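Local coordinates for galactose-1-phosphate uridylyltransferase (Pyrobaculum aerophilum str. IM2, PDB 6K9Z), which probably transfers uridylyl groups between UDP-glucose and hexose 1-phosphates such as galactose 1-phosphate, and binds zinc, iron and UDP, at residues Q98-L103 with E222-A227; G117-F122 with A254-P259; E179-V184 with T297-A302; K209-L214 with Y262-F267. The protein carries 1 engineered substitution. All blocks are in the same frame, centred on the assembly; numbering follows the deposited sequence.

Interaction 1 of 4, residues Q98-L103 with E222-A227; sequences QIKKIL and EVADLA
Two helices, one from each of the two HIT-clan family regions, pack here through Ile99, Lys100 and Leu103 of helix 96-114 against Val223, Ala224, Leu226 and Ala227 of helix 220-240. The short axes approach to 8.5 Å at an angle of 122° between their N-to-C directions, and the small residue Ala227 sits where the backbones come nearest. Its methyl CB lies 3.6 Å from Ile99 CG2, the branch set opposite the backbone N, and 3.7 Å from the backbone atom Lys100 N. Leu103 reaches over the next turn: CD1 meets Leu226 CG at 3.7 Å, the two leucines crossing obliquely, while Leu103 CB rests 3.8 Å from Val223 CG1. Lys100 closes the flank. With CG anti to the backbone N (chi1 -177°) and the chain extended until its final torsion, its CD passes 4.0 Å from Ala224 CB, at roughly a right angle to Val223, and NZ goes on to a salt bridge with Asp220 in the first turn of helix 220-240. Replacing Lys100 by an alanine would probably leave Asp220 without this charged mate and uncover the methyl of Ala224. Along the same seam Ile99 continues onto Lys231 and Leu103 onto Leu230, one turn further along helix 220-240, whereas Leu226 also touches Trp190 of strand 190-193 and Ile102 turns to Glu82 and Leu91.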
loop_
_atom_site.group_PDB
_atom_site.type_symbol
_atom_site.label_atom_id
_atom_site.label_comp_id
_atom_site.label_asym_id
_atom_site.label_seq_id
_atom_site.Cartn_x
_atom_site.Cartn_y
_atom_site.Cartn_z
ATOM N N GLN A 98 -13.154 -24.740 15.532
ATOM C CA GLN A 98 -11.830 -24.820 14.875
ATOM C C GLN A 98 -11.229 -23.396 14.841
ATOM O O GLN A 98 -10.031 -23.278 15.086
ATOM C CB GLN A 98 -11.962 -25.439 13.486
ATOM C CG GLN A 98 -10.628 -25.550 12.751
ATOM C CD GLN A 98 -9.664 -26.538 13.366
ATOM O OE1 GLN A 98 -10.019 -27.395 14.201
ATOM N NE2 GLN A 98 -8.412 -26.422 12.957
ATOM N N ILE A 99 -12.023 -22.366 14.492
ATOM C CA ILE A 99 -11.531 -20.959 14.455
ATOM C C ILE A 99 -11.085 -20.605 15.886
ATOM O O ILE A 99 -10.029 -19.994 16.024
ATOM C CB ILE A 99 -12.568 -19.990 13.876
ATOM C CG1 ILE A 99 -12.979 -20.459 12.479
ATOM C CG2 ILE A 99 -12.022 -18.566 13.914
ATOM C CD1 ILE A 99 -14.155 -19.708 11.863
ATOM N N LYS A 100 -11.854 -20.991 16.915
ATOM C CA LYS A 100 -11.452 -20.734 18.320
ATOM C C LYS A 100 -10.068 -21.381 18.603
ATOM O O LYS A 100 -9.192 -20.710 19.202
ATOM C CB LYS A 100 -12.577 -21.159 19.266
ATOM C CG LYS A 100 -12.289 -20.875 20.721
ATOM C CD LYS A 100 -13.432 -21.346 21.653
ATOM C CE LYS A 100 -13.201 -21.106 23.141
ATOM N NZ LYS A 100 -12.224 -19.999 23.387
ATOM N N LYS A 101 -9.829 -22.604 18.140
ATOM C CA LYS A 101 -8.530 -23.292 18.374
ATOM C C LYS A 101 -7.434 -22.502 17.644
ATOM O O LYS A 101 -6.321 -22.413 18.182
ATOM C CB LYS A 101 -8.556 -24.739 17.880
ATOM C CG LYS A 101 -9.412 -25.687 18.695
ATOM C CD LYS A 101 -9.491 -27.061 18.053
ATOM C CE LYS A 101 -10.570 -27.900 18.687
ATOM N NZ LYS A 101 -10.491 -29.306 18.219
ATOM N N ILE A 102 -7.707 -21.962 16.456
ATOM C CA ILE A 102 -6.674 -21.173 15.713
ATOM C C ILE A 102 -6.289 -19.936 16.544
ATOM O O ILE A 102 -5.078 -19.703 16.774
ATOM C CB ILE A 102 -7.144 -20.731 14.314
ATOM C CG1 ILE A 102 -7.439 -21.929 13.411
ATOM C CG2 ILE A 102 -6.160 -19.780 13.710
ATOM C CD1 ILE A 102 -8.318 -21.560 12.231
ATOM N N LEU A 103 -7.290 -19.187 17.005
ATOM C CA LEU A 103 -7.063 -17.940 17.805
ATOM C C LEU A 103 -6.318 -18.276 19.099
ATOM O O LEU A 103 -5.383 -17.558 19.418
ATOM C CB LEU A 103 -8.396 -17.239 18.054
ATOM C CG LEU A 103 -9.068 -16.767 16.761
ATOM C CD1 LEU A 103 -10.537 -16.397 16.992
ATOM C CD2 LEU A 103 -8.342 -15.605 16.132
ATOM N N GLU A 222 -14.334 -14.094 25.210
ATOM C CA GLU A 222 -14.033 -13.084 24.165
ATOM C C GLU A 222 -13.476 -13.799 22.947
ATOM O O GLU A 222 -13.819 -13.417 21.840
ATOM C CB GLU A 222 -13.112 -12.013 24.720
ATOM C CG GLU A 222 -13.788 -11.042 25.675
ATOM C CD GLU A 222 -12.762 -10.111 26.276
ATOM O OE1 GLU A 222 -11.764 -10.611 26.806
ATOM O OE2 GLU A 222 -12.865 -8.908 26.024
ATOM N N VAL A 223 -12.625 -14.800 23.132
ATOM C CA VAL A 223 -12.052 -15.499 21.955
ATOM C C VAL A 223 -13.141 -16.280 21.209
ATOM O O VAL A 223 -13.112 -16.310 19.981
ATOM C CB VAL A 223 -10.861 -16.360 22.373
ATOM C CG1 VAL A 223 -10.394 -17.260 21.232
ATOM C CG2 VAL A 223 -9.744 -15.434 22.843
ATOM N N ALA A 224 -14.054 -16.949 21.906
ATOM C CA ALA A 224 -15.193 -17.644 21.276
ATOM C C ALA A 224 -16.013 -16.625 20.480
ATOM O O ALA A 224 -16.334 -16.892 19.313
ATOM C CB ALA A 224 -16.031 -18.346 22.317
ATOM N N ASP A 225 -16.259 -15.445 21.034
ATOM C CA ASP A 225 -17.100 -14.429 20.347
ATOM C C ASP A 225 -16.308 -13.856 19.154
ATOM O O ASP A 225 -16.938 -13.468 18.154
ATOM C CB ASP A 225 -17.589 -13.396 21.358
ATOM C CG ASP A 225 -18.797 -13.822 22.178
ATOM O OD1 ASP A 225 -19.417 -14.865 21.818
ATOM O OD2 ASP A 225 -19.022 -13.189 23.212
ATOM N N LEU A 226 -14.988 -13.736 19.280
ATOM C CA LEU A 226 -14.092 -13.339 18.158
ATOM C C LEU A 226 -14.219 -14.343 17.014
ATOM O O LEU A 226 -14.380 -13.892 15.840
ATOM C CB LEU A 226 -12.634 -13.224 18.616
ATOM C CG LEU A 226 -11.650 -12.860 17.508
ATOM C CD1 LEU A 226 -12.141 -11.590 16.764
ATOM C CD2 LEU A 226 -10.254 -12.688 18.079
ATOM N N ALA A 227 -14.095 -15.641 17.300
ATOM C CA ALA A 227 -14.235 -16.667 16.256
ATOM C C ALA A 227 -15.559 -16.439 15.510
ATOM O O ALA A 227 -15.589 -16.494 14.270
ATOM C CB ALA A 227 -14.147 -18.031 16.829
#

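Interaction 2 of 4, residues G117-F122 with A254-P259; sequences GNAAYF and APLPRP
Leu256 packs against the entry of strand 121-128, where the loop following strand 247-252 runs beside residues 119-122. One direct hydrogen bond joins the backbones: Leu256 N gives to Ala120 O at 3.0 Å, from above the carbonyl plane (46° out of it). Two waters add bridges. The first donates to both Ala120 O and Leu256 O, so Ala120 O accepts two hydrogen bonds, from Leu256 N and from the water; the second accepts from Phe122 N at 2.9 Å, donates to Ala254 O at 2.7 Å, and rests over the centre of the Tyr121 ring. Apolar contacts flank these bonds. The isobutyl group of Leu256, its CG anti to its own carbonyl carbon (chi1 -54°), brings CD1 to 4.0 Å from Phe122 CB and 4.1 Å from Ala119 CB, and touches Gln110 and Ala113 of helix 96-114. Tyr121 CD1 approaches Pro255 CA obliquely at 3.6 Å, and its hydroxyl is hydrogen-bonded to Gln253 O. Putting a glycine at Leu256 would probably open a gap between Phe122, Ala119 and helix 96-114, leaving the loop held here chiefly by backbone and water bonds. Ala120 and Tyr121 both face Leu146 of strand 140-146 as a classic beta bulge. Toward the loop, one direct bond and two water bridges link the polar backbone atoms, while the side chains seal it against strand and helix.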
loop_
_atom_site.group_PDB
_atom_site.type_symbol
_atom_site.label_atom_id
_atom_site.label_comp_id
_atom_site.label_asym_id
_atom_site.label_seq_id
_atom_site.Cartn_x
_atom_site.Cartn_y
_atom_site.Cartn_z
ATOM N N GLY A 117 12.858 -10.822 24.937
ATOM C CA GLY A 117 13.265 -9.407 24.980
ATOM C C GLY A 117 13.483 -8.843 23.581
ATOM O O GLY A 117 13.411 -7.621 23.404
ATOM N N ASN A 118 13.779 -9.680 22.595
ATOM C CA ASN A 118 14.104 -9.172 21.228
ATOM C C ASN A 118 12.840 -8.880 20.410
ATOM O O ASN A 118 12.993 -8.386 19.233
ATOM C CB ASN A 118 14.996 -10.154 20.465
ATOM C CG ASN A 118 16.394 -10.181 21.041
ATOM O OD1 ASN A 118 16.885 -11.215 21.501
ATOM N ND2 ASN A 118 17.033 -9.027 21.049
ATOM N N ALA A 119 11.637 -9.172 20.923
ATOM C CA ALA A 119 10.425 -9.066 20.080
ATOM C C ALA A 119 9.703 -7.754 20.411
ATOM O O ALA A 119 9.068 -7.668 21.485
ATOM C CB ALA A 119 9.558 -10.281 20.286
ATOM N N ALA A 120 9.734 -6.778 19.525
ATOM C CA ALA A 120 8.990 -5.504 19.674
ATOM C C ALA A 120 7.516 -5.653 19.281
ATOM O O ALA A 120 6.646 -4.900 19.783
ATOM C CB ALA A 120 9.649 -4.420 18.858
ATOM N N TYR A 121 7.196 -6.578 18.377
ATOM C CA TYR A 121 5.852 -6.619 17.759
ATOM C C TYR A 121 5.504 -8.042 17.328
ATOM O O TYR A 121 6.352 -8.769 16.787
ATOM C CB TYR A 121 5.745 -5.617 16.595
ATOM C CG TYR A 121 4.311 -5.237 16.394
ATOM C CD1 TYR A 121 3.734 -4.229 17.138
ATOM C CD2 TYR A 121 3.516 -5.939 15.479
ATOM C CE1 TYR A 121 2.396 -3.912 16.988
ATOM C CE2 TYR A 121 2.169 -5.638 15.336
ATOM C CZ TYR A 121 1.610 -4.657 16.121
ATOM O OH TYR A 121 0.300 -4.318 16.012
ATOM N N PHE A 122 4.239 -8.388 17.523
ATOM C CA PHE A 122 3.653 -9.653 17.050
ATOM C C PHE A 122 2.634 -9.261 15.980
ATOM O O PHE A 122 1.560 -8.738 16.337
ATOM C CB PHE A 122 3.068 -10.425 18.230
ATOM C CG PHE A 122 2.542 -11.801 17.885
ATOM C CD1 PHE A 122 1.266 -11.949 17.353
ATOM C CD2 PHE A 122 3.280 -12.936 18.210
ATOM C CE1 PHE A 122 0.751 -13.223 17.119
ATOM C CE2 PHE A 122 2.745 -14.199 18.009
ATOM C CZ PHE A 122 1.455 -14.341 17.491
ATOM N N ALA A 254 -1.301 -3.431 20.271
ATOM C CA ALA A 254 -0.139 -2.807 20.905
ATOM C C ALA A 254 1.143 -3.572 20.597
ATOM O O ALA A 254 1.204 -4.805 20.439
ATOM C CB ALA A 254 -0.330 -2.737 22.388
ATOM N N PRO A 255 2.266 -2.839 20.673
ATOM C CA PRO A 255 3.552 -3.509 20.706
ATOM C C PRO A 255 3.647 -4.425 21.927
ATOM O O PRO A 255 2.951 -4.181 22.930
ATOM C CB PRO A 255 4.585 -2.407 20.774
ATOM C CG PRO A 255 3.789 -1.152 20.407
ATOM C CD PRO A 255 2.365 -1.384 20.908
ATOM N N LEU A 256 4.577 -5.378 21.862
ATOM C CA LEU A 256 4.906 -6.233 23.020
ATOM C C LEU A 256 5.736 -5.406 23.982
ATOM O O LEU A 256 6.511 -4.543 23.565
ATOM C CB LEU A 256 5.650 -7.467 22.529
ATOM C CG LEU A 256 4.914 -8.241 21.447
ATOM C CD1 LEU A 256 5.612 -9.556 21.191
ATOM C CD2 LEU A 256 3.445 -8.471 21.799
ATOM N N PRO A 257 5.699 -5.712 25.291
ATOM C CA PRO A 257 4.881 -6.793 25.851
ATOM C C PRO A 257 3.711 -6.304 26.714
ATOM O O PRO A 257 3.118 -7.175 27.381
ATOM C CB PRO A 257 5.873 -7.472 26.805
ATOM C CG PRO A 257 6.645 -6.296 27.339
ATOM C CD PRO A 257 6.681 -5.230 26.255
ATOM N N ARG A 258 3.422 -4.997 26.720
ATOM C CA ARG A 258 2.510 -4.446 27.771
ATOM C C ARG A 258 1.269 -3.773 27.200
ATOM O O ARG A 258 1.310 -2.993 26.226
ATOM C CB ARG A 258 3.239 -3.579 28.795
ATOM C CG ARG A 258 3.618 -2.176 28.386
ATOM C CD ARG A 258 4.432 -1.502 29.499
ATOM N NE ARG A 258 5.675 -2.225 29.810
ATOM C CZ ARG A 258 6.765 -2.194 29.053
ATOM N NH1 ARG A 258 6.786 -1.449 27.971
ATOM N NH2 ARG A 258 7.845 -2.875 29.368
ATOM N N PRO A 259 0.114 -4.075 27.829
ATOM C CA PRO A 259 -1.115 -3.369 27.536
ATOM C C PRO A 259 -0.930 -1.841 27.516
ATOM O O PRO A 259 -0.117 -1.276 28.293
ATOM C CB PRO A 259 -2.080 -3.822 28.620
ATOM C CG PRO A 259 -1.586 -5.212 28.992
ATOM C CD PRO A 259 -0.084 -5.147 28.810
HETATM O O HOH W 1 7.993 -3.053 21.534
HETATM O O HOH W 2 2.252 -6.822 18.893
#

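Interaction 3 of 4, residues E179-V184 with T297-A302; sequences EEKRLV and TPEETA
Arg182 and Glu299 are joined by a salt bridge that ties the type I turn before strand 183-186 to the start of helix 298-309. Arg182 NH1 donates to Glu299 OE2 at 2.9 Å, meeting the anti lone pair of that oxygen, which lies tilted out of the guanidinium plane; the side chains run side by side, yet guanidinium and carboxylate planes stand 86° apart. On the same guanidinium, NH2 meets Glu179 OE1 on the syn side at 2.9 Å, close to the guanidinium plane. Apolar packing accompanies the charges: Ala302 CB sits 3.5 Å from Arg182 CA, Val184 CG1 is 4.3 Å from Ala302 CB, and Lys181 CD rests 3.8 Å from Glu299 CG. Water and backbone give a third link, one water donating to both Lys181 O and Glu299 O. Glu65 of the second subunit also pairs with Arg182, and Arg4 of that subunit with Glu299. The charges therefore alternate across the subunit boundary, which probably fixes the rotation of the guanidinium and helps join the dimer.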
loop_
_atom_site.group_PDB
_atom_site.type_symbol
_atom_site.label_atom_id
_atom_site.label_comp_id
_atom_site.label_asym_id
_atom_site.label_seq_id
_atom_site.Cartn_x
_atom_site.Cartn_y
_atom_site.Cartn_z
ATOM N N GLU A 179 -20.517 3.648 16.606
ATOM C CA GLU A 179 -20.904 2.932 15.362
ATOM C C GLU A 179 -22.290 2.289 15.474
ATOM O O GLU A 179 -22.503 1.500 16.399
ATOM C CB GLU A 179 -19.834 1.903 15.001
ATOM C CG GLU A 179 -18.562 2.539 14.480
ATOM C CD GLU A 179 -18.741 3.250 13.150
ATOM O OE1 GLU A 179 -18.092 4.285 12.940
ATOM O OE2 GLU A 179 -19.529 2.761 12.333
ATOM N N GLU A 180 -23.181 2.677 14.559
ATOM C CA GLU A 180 -24.549 2.108 14.441
ATOM C C GLU A 180 -24.912 1.947 12.959
ATOM O O GLU A 180 -25.223 0.826 12.543
ATOM C CB GLU A 180 -25.561 2.951 15.220
ATOM C CG GLU A 180 -25.494 2.718 16.718
ATOM C CD GLU A 180 -25.609 1.268 17.157
ATOM O OE1 GLU A 180 -26.339 0.506 16.496
ATOM O OE2 GLU A 180 -24.977 0.909 18.164
ATOM N N LYS A 181 -24.845 3.048 12.204
ATOM C CA LYS A 181 -25.235 3.092 10.768
ATOM C C LYS A 181 -24.376 2.143 9.928
ATOM O O LYS A 181 -24.923 1.517 9.007
ATOM C CB LYS A 181 -25.086 4.520 10.234
ATOM C CG LYS A 181 -25.617 4.749 8.827
ATOM C CD LYS A 181 -25.202 6.077 8.233
ATOM C CE LYS A 181 -24.992 7.167 9.260
ATOM N NZ LYS A 181 -25.710 8.412 8.896
ATOM N N ARG A 182 -23.079 2.066 10.223
ATOM C CA ARG A 182 -22.160 1.198 9.440
ATOM C C ARG A 182 -21.911 -0.129 10.167
ATOM O O ARG A 182 -21.004 -0.857 9.738
ATOM C CB ARG A 182 -20.855 1.940 9.137
ATOM C CG ARG A 182 -20.974 2.960 8.015
ATOM C CD ARG A 182 -19.708 3.774 7.840
ATOM N NE ARG A 182 -19.280 4.309 9.119
ATOM C CZ ARG A 182 -19.598 5.510 9.576
ATOM N NH1 ARG A 182 -20.332 6.326 8.843
ATOM N NH2 ARG A 182 -19.165 5.894 10.761
ATOM N N LEU A 183 -22.663 -0.426 11.232
ATOM C CA LEU A 183 -22.400 -1.698 11.946
ATOM C C LEU A 183 -22.866 -2.816 11.018
ATOM O O LEU A 183 -23.982 -2.686 10.498
ATOM C CB LEU A 183 -23.188 -1.680 13.262
ATOM C CG LEU A 183 -22.893 -2.801 14.259
ATOM C CD1 LEU A 183 -21.433 -2.833 14.703
ATOM C CD2 LEU A 183 -23.745 -2.614 15.507
ATOM N N VAL A 184 -22.101 -3.874 10.821
ATOM C CA VAL A 184 -22.568 -5.019 9.995
ATOM C C VAL A 184 -22.900 -6.217 10.903
ATOM O O VAL A 184 -23.738 -7.024 10.504
ATOM C CB VAL A 184 -21.579 -5.387 8.893
ATOM C CG1 VAL A 184 -21.403 -4.221 7.939
ATOM C CG2 VAL A 184 -20.282 -5.896 9.475
ATOM N N THR A 297 -20.066 4.888 -1.258
ATOM C CA THR A 297 -19.851 5.383 0.130
ATOM C C THR A 297 -19.645 4.212 1.075
ATOM O O THR A 297 -20.249 3.165 0.901
ATOM C CB THR A 297 -20.977 6.287 0.616
ATOM O OG1 THR A 297 -22.137 5.477 0.793
ATOM C CG2 THR A 297 -21.238 7.434 -0.328
ATOM N N PRO A 298 -18.843 4.393 2.144
ATOM C CA PRO A 298 -18.777 3.423 3.235
ATOM C C PRO A 298 -20.162 3.060 3.789
ATOM O O PRO A 298 -20.338 1.941 4.218
ATOM C CB PRO A 298 -17.870 4.124 4.254
ATOM C CG PRO A 298 -16.931 4.977 3.406
ATOM C CD PRO A 298 -17.815 5.437 2.264
ATOM N N GLU A 299 -21.063 4.026 3.844
ATOM C CA GLU A 299 -22.442 3.828 4.384
ATOM C C GLU A 299 -23.218 2.866 3.479
ATOM O O GLU A 299 -23.838 1.932 3.993
ATOM C CB GLU A 299 -23.130 5.169 4.552
ATOM C CG GLU A 299 -22.456 6.041 5.602
ATOM C CD GLU A 299 -21.165 6.716 5.137
ATOM O OE1 GLU A 299 -21.072 7.099 3.948
ATOM O OE2 GLU A 299 -20.230 6.800 5.939
ATOM N N GLU A 300 -23.154 3.048 2.171
ATOM C CA GLU A 300 -23.830 2.115 1.232
ATOM C C GLU A 300 -23.144 0.746 1.318
ATOM O O GLU A 300 -23.849 -0.271 1.351
ATOM C CB GLU A 300 -23.786 2.629 -0.210
ATOM C CG GLU A 300 -24.431 1.682 -1.210
ATOM C CD GLU A 300 -24.613 2.197 -2.637
ATOM O OE1 GLU A 300 -24.573 3.439 -2.866
ATOM O OE2 GLU A 300 -24.802 1.355 -3.535
ATOM N N THR A 301 -21.814 0.696 1.392
ATOM C CA THR A 301 -21.088 -0.596 1.457
ATOM C C THR A 301 -21.464 -1.337 2.758
ATOM O O THR A 301 -21.749 -2.538 2.693
ATOM C CB THR A 301 -19.596 -0.407 1.173
ATOM O OG1 THR A 301 -19.514 0.085 -0.179
ATOM C CG2 THR A 301 -18.879 -1.728 1.347
ATOM N N ALA A 302 -21.497 -0.658 3.904
ATOM C CA ALA A 302 -21.988 -1.286 5.147
ATOM C C ALA A 302 -23.392 -1.894 4.938
ATOM O O ALA A 302 -23.634 -3.017 5.421
ATOM C CB ALA A 302 -21.962 -0.265 6.229
HETATM O O HOH W 3 -25.185 2.306 6.296
#

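Interaction 4 of 4, residues K209-L214 with Y262-F267; sequences KRHRSL and YYHLHF. With ZN (zinc ion), chain D; FE (Fe (III) ion), chain E.
The loop after strand 202-208 crosses the approach to strand 266-271 with end-to-end directions 81° apart, and Leu265 N donates to Arg212 O at 2.8 Å, nearly straight (170°) and in the carbonyl plane. The crossing builds half of a Cys2His2 zinc site. His211 ND1 binds the zinc ion at 2.1 Å and His264 ND1 at 2.3 Å, with Cys170 and Cys173 completing it. The two rings meet obliquely, planes at 72°, and His211 CA lies over the face of the His264 ring in a CH-pi contact, 4.0 Å from its centroid. Bonds beyond the metal help orient the rings: His211 NE2 is held by Thr260 and His264 NE2 by Pro208. Leu265, its CG lodged between backbone N and carbonyl carbon, turns CD2 to 3.3 Å from Leu214 C. Two residues on from His264, a second metal begins: His266 NE2 binds the iron(III) ion at 2.2 Å, together with Glu156, His252, Glu268 and a water. The other nitrogen of that ring, His266 ND1, donates to His264 O at 2.8 Å, the acceptor almost exactly in the imidazole plane, which probably helps set the turn of this iron ligand.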
loop_
_atom_site.group_PDB
_atom_site.type_symbol
_atom_site.label_atom_id
_atom_site.label_comp_id
_atom_site.label_asym_id
_atom_site.label_seq_id
_atom_site.Cartn_x
_atom_site.Cartn_y
_atom_site.Cartn_z
ATOM N N LYS A 209 -15.560 -4.864 22.438
ATOM C CA LYS A 209 -16.377 -3.836 23.108
ATOM C C LYS A 209 -15.658 -3.393 24.391
ATOM O O LYS A 209 -15.853 -2.255 24.782
ATOM C CB LYS A 209 -17.766 -4.408 23.386
ATOM C CG LYS A 209 -18.643 -4.465 22.141
ATOM C CD LYS A 209 -19.941 -5.241 22.345
ATOM C CE LYS A 209 -20.918 -5.020 21.210
ATOM N NZ LYS A 209 -22.277 -5.524 21.546
ATOM N N ARG A 210 -14.959 -4.303 25.058
ATOM C CA ARG A 210 -14.095 -3.961 26.204
ATOM C C ARG A 210 -12.764 -3.462 25.658
ATOM O O ARG A 210 -12.330 -3.984 24.637
ATOM C CB ARG A 210 -13.968 -5.137 27.178
ATOM C CG ARG A 210 -15.164 -5.235 28.113
ATOM C CD ARG A 210 -14.930 -6.337 29.128
ATOM N NE ARG A 210 -15.245 -7.561 28.399
ATOM C CZ ARG A 210 -15.397 -8.771 28.928
ATOM N NH1 ARG A 210 -15.714 -9.783 28.134
ATOM N NH2 ARG A 210 -15.224 -8.957 30.231
ATOM N N HIS A 211 -12.196 -2.453 26.298
ATOM C CA HIS A 211 -10.846 -1.958 25.900
ATOM C C HIS A 211 -9.851 -3.084 26.149
ATOM O O HIS A 211 -9.604 -3.448 27.325
ATOM C CB HIS A 211 -10.445 -0.688 26.653
ATOM C CG HIS A 211 -9.114 -0.158 26.214
ATOM N ND1 HIS A 211 -8.977 0.798 25.188
ATOM C CD2 HIS A 211 -7.860 -0.479 26.635
ATOM C CE1 HIS A 211 -7.663 1.074 25.078
ATOM N NE2 HIS A 211 -6.968 0.296 25.937
ATOM N N ARG A 212 -9.308 -3.642 25.069
ATOM C CA ARG A 212 -8.188 -4.599 25.113
ATOM C C ARG A 212 -7.156 -4.097 24.113
ATOM O O ARG A 212 -7.593 -3.645 23.032
ATOM C CB ARG A 212 -8.671 -5.960 24.652
ATOM C CG ARG A 212 -9.871 -6.502 25.431
ATOM C CD ARG A 212 -9.532 -6.843 26.816
ATOM N NE ARG A 212 -10.595 -7.649 27.447
ATOM C CZ ARG A 212 -10.684 -7.839 28.749
ATOM N NH1 ARG A 212 -9.838 -7.227 29.553
ATOM N NH2 ARG A 212 -11.640 -8.586 29.265
ATOM N N SER A 213 -5.875 -4.199 24.437
ATOM C CA SER A 213 -4.814 -3.773 23.489
ATOM C C SER A 213 -3.913 -4.918 23.024
ATOM O O SER A 213 -3.193 -4.700 22.000
ATOM C CB SER A 213 -3.995 -2.646 24.093
ATOM O OG SER A 213 -3.534 -2.983 25.376
ATOM N N LEU A 214 -3.882 -6.059 23.718
ATOM C CA LEU A 214 -3.108 -7.245 23.294
ATOM C C LEU A 214 -4.069 -8.409 23.137
ATOM O O LEU A 214 -4.966 -8.575 23.951
ATOM C CB LEU A 214 -1.994 -7.622 24.279
ATOM C CG LEU A 214 -0.863 -6.627 24.471
ATOM C CD1 LEU A 214 -0.005 -7.093 25.654
ATOM C CD2 LEU A 214 -0.029 -6.428 23.222
ATOM N N TYR A 262 -4.212 3.660 25.675
ATOM C CA TYR A 262 -4.507 4.658 24.606
ATOM C C TYR A 262 -4.711 3.966 23.260
ATOM O O TYR A 262 -5.215 4.624 22.301
ATOM C CB TYR A 262 -3.385 5.683 24.450
ATOM C CG TYR A 262 -2.006 5.101 24.263
ATOM C CD1 TYR A 262 -1.207 4.827 25.367
ATOM C CD2 TYR A 262 -1.507 4.820 22.993
ATOM C CE1 TYR A 262 0.056 4.288 25.228
ATOM C CE2 TYR A 262 -0.251 4.253 22.847
ATOM C CZ TYR A 262 0.522 4.000 23.961
ATOM O OH TYR A 262 1.762 3.459 23.840
ATOM N N TYR A 263 -4.328 2.698 23.188
ATOM C CA TYR A 263 -4.533 1.912 21.953
ATOM C C TYR A 263 -5.386 0.691 22.248
ATOM O O TYR A 263 -5.456 0.206 23.372
ATOM C CB TYR A 263 -3.204 1.548 21.313
ATOM C CG TYR A 263 -3.304 1.101 19.864
ATOM C CD1 TYR A 263 -3.636 1.998 18.869
ATOM C CD2 TYR A 263 -2.939 -0.181 19.468
ATOM C CE1 TYR A 263 -3.625 1.647 17.524
ATOM C CE2 TYR A 263 -2.974 -0.565 18.124
ATOM C CZ TYR A 263 -3.309 0.355 17.157
ATOM O OH TYR A 263 -3.271 -0.028 15.832
ATOM N N HIS A 264 -6.200 0.363 21.242
ATOM C CA HIS A 264 -7.250 -0.687 21.287
ATOM C C HIS A 264 -7.056 -1.636 20.099
ATOM O O HIS A 264 -7.046 -1.146 18.959
ATOM C CB HIS A 264 -8.591 0.056 21.223
ATOM C CG HIS A 264 -9.811 -0.694 21.633
ATOM N ND1 HIS A 264 -10.802 -0.104 22.384
ATOM C CD2 HIS A 264 -10.245 -1.936 21.345
ATOM C CE1 HIS A 264 -11.781 -0.958 22.569
ATOM N NE2 HIS A 264 -11.465 -2.088 21.942
ATOM N N LEU A 265 -7.047 -2.979 20.420
ATOM C CA LEU A 265 -6.685 -3.868 19.307
ATOM C C LEU A 265 -7.866 -3.958 18.362
ATOM O O LEU A 265 -9.070 -3.769 18.792
ATOM C CB LEU A 265 -6.280 -5.255 19.797
ATOM C CG LEU A 265 -7.314 -6.083 20.542
ATOM C CD1 LEU A 265 -8.319 -6.787 19.652
ATOM C CD2 LEU A 265 -6.593 -7.160 21.379
ATOM N N HIS A 266 -7.705 -4.307 17.137
ATOM C CA HIS A 266 -8.815 -4.485 16.161
ATOM C C HIS A 266 -8.273 -5.311 14.999
ATOM O O HIS A 266 -7.040 -5.170 14.696
ATOM C CB HIS A 266 -9.383 -3.134 15.701
ATOM C CG HIS A 266 -8.330 -2.128 15.322
ATOM N ND1 HIS A 266 -7.579 -1.418 16.274
ATOM C CD2 HIS A 266 -7.921 -1.680 14.121
ATOM C CE1 HIS A 266 -6.746 -0.598 15.643
ATOM N NE2 HIS A 266 -6.965 -0.684 14.342
ATOM N N PHE A 267 -9.134 -6.091 14.358
ATOM C CA PHE A 267 -8.846 -6.738 13.072
ATOM C C PHE A 267 -9.311 -5.802 11.956
ATOM O O PHE A 267 -10.427 -5.265 12.058
ATOM C CB PHE A 267 -9.491 -8.106 12.972
ATOM C CG PHE A 267 -8.890 -9.126 13.903
ATOM C CD1 PHE A 267 -9.293 -9.165 15.238
ATOM C CD2 PHE A 267 -7.928 -10.005 13.468
ATOM C CE1 PHE A 267 -8.776 -10.132 16.100
ATOM C CE2 PHE A 267 -7.450 -10.986 14.318
ATOM C CZ PHE A 267 -7.793 -10.993 15.645
HETATM ZN ZN ZN D . -10.322 1.643 23.851
HETATM FE FE FE E . -5.915 0.123 12.564
HETATM O O HOH W 4 -7.292 1.884 12.532
#

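From the N terminus, helix 96-114 supplies the first half of interaction 1 and the strand that follows it, 121-128, the first half of interaction 2; both close loops of more than a hundred residues onto the C-terminal family region. Residues 179-184 then open interaction 3, which waits for helix 298-309 near the chain end. Interaction 4 closes the shortest loop, between 209-214 and 262-267, wholly within that of interaction 3; all other pairs cross. Interactions 1 and 4 meet in the Glu222-Arg212 salt bridge, and interactions 2 and 4 where Ala254 N probably bonds Ser213 O. Interactions 2, 3 and 4 reach one large antiparallel sheet, with interaction 3 at its 183-186 edge.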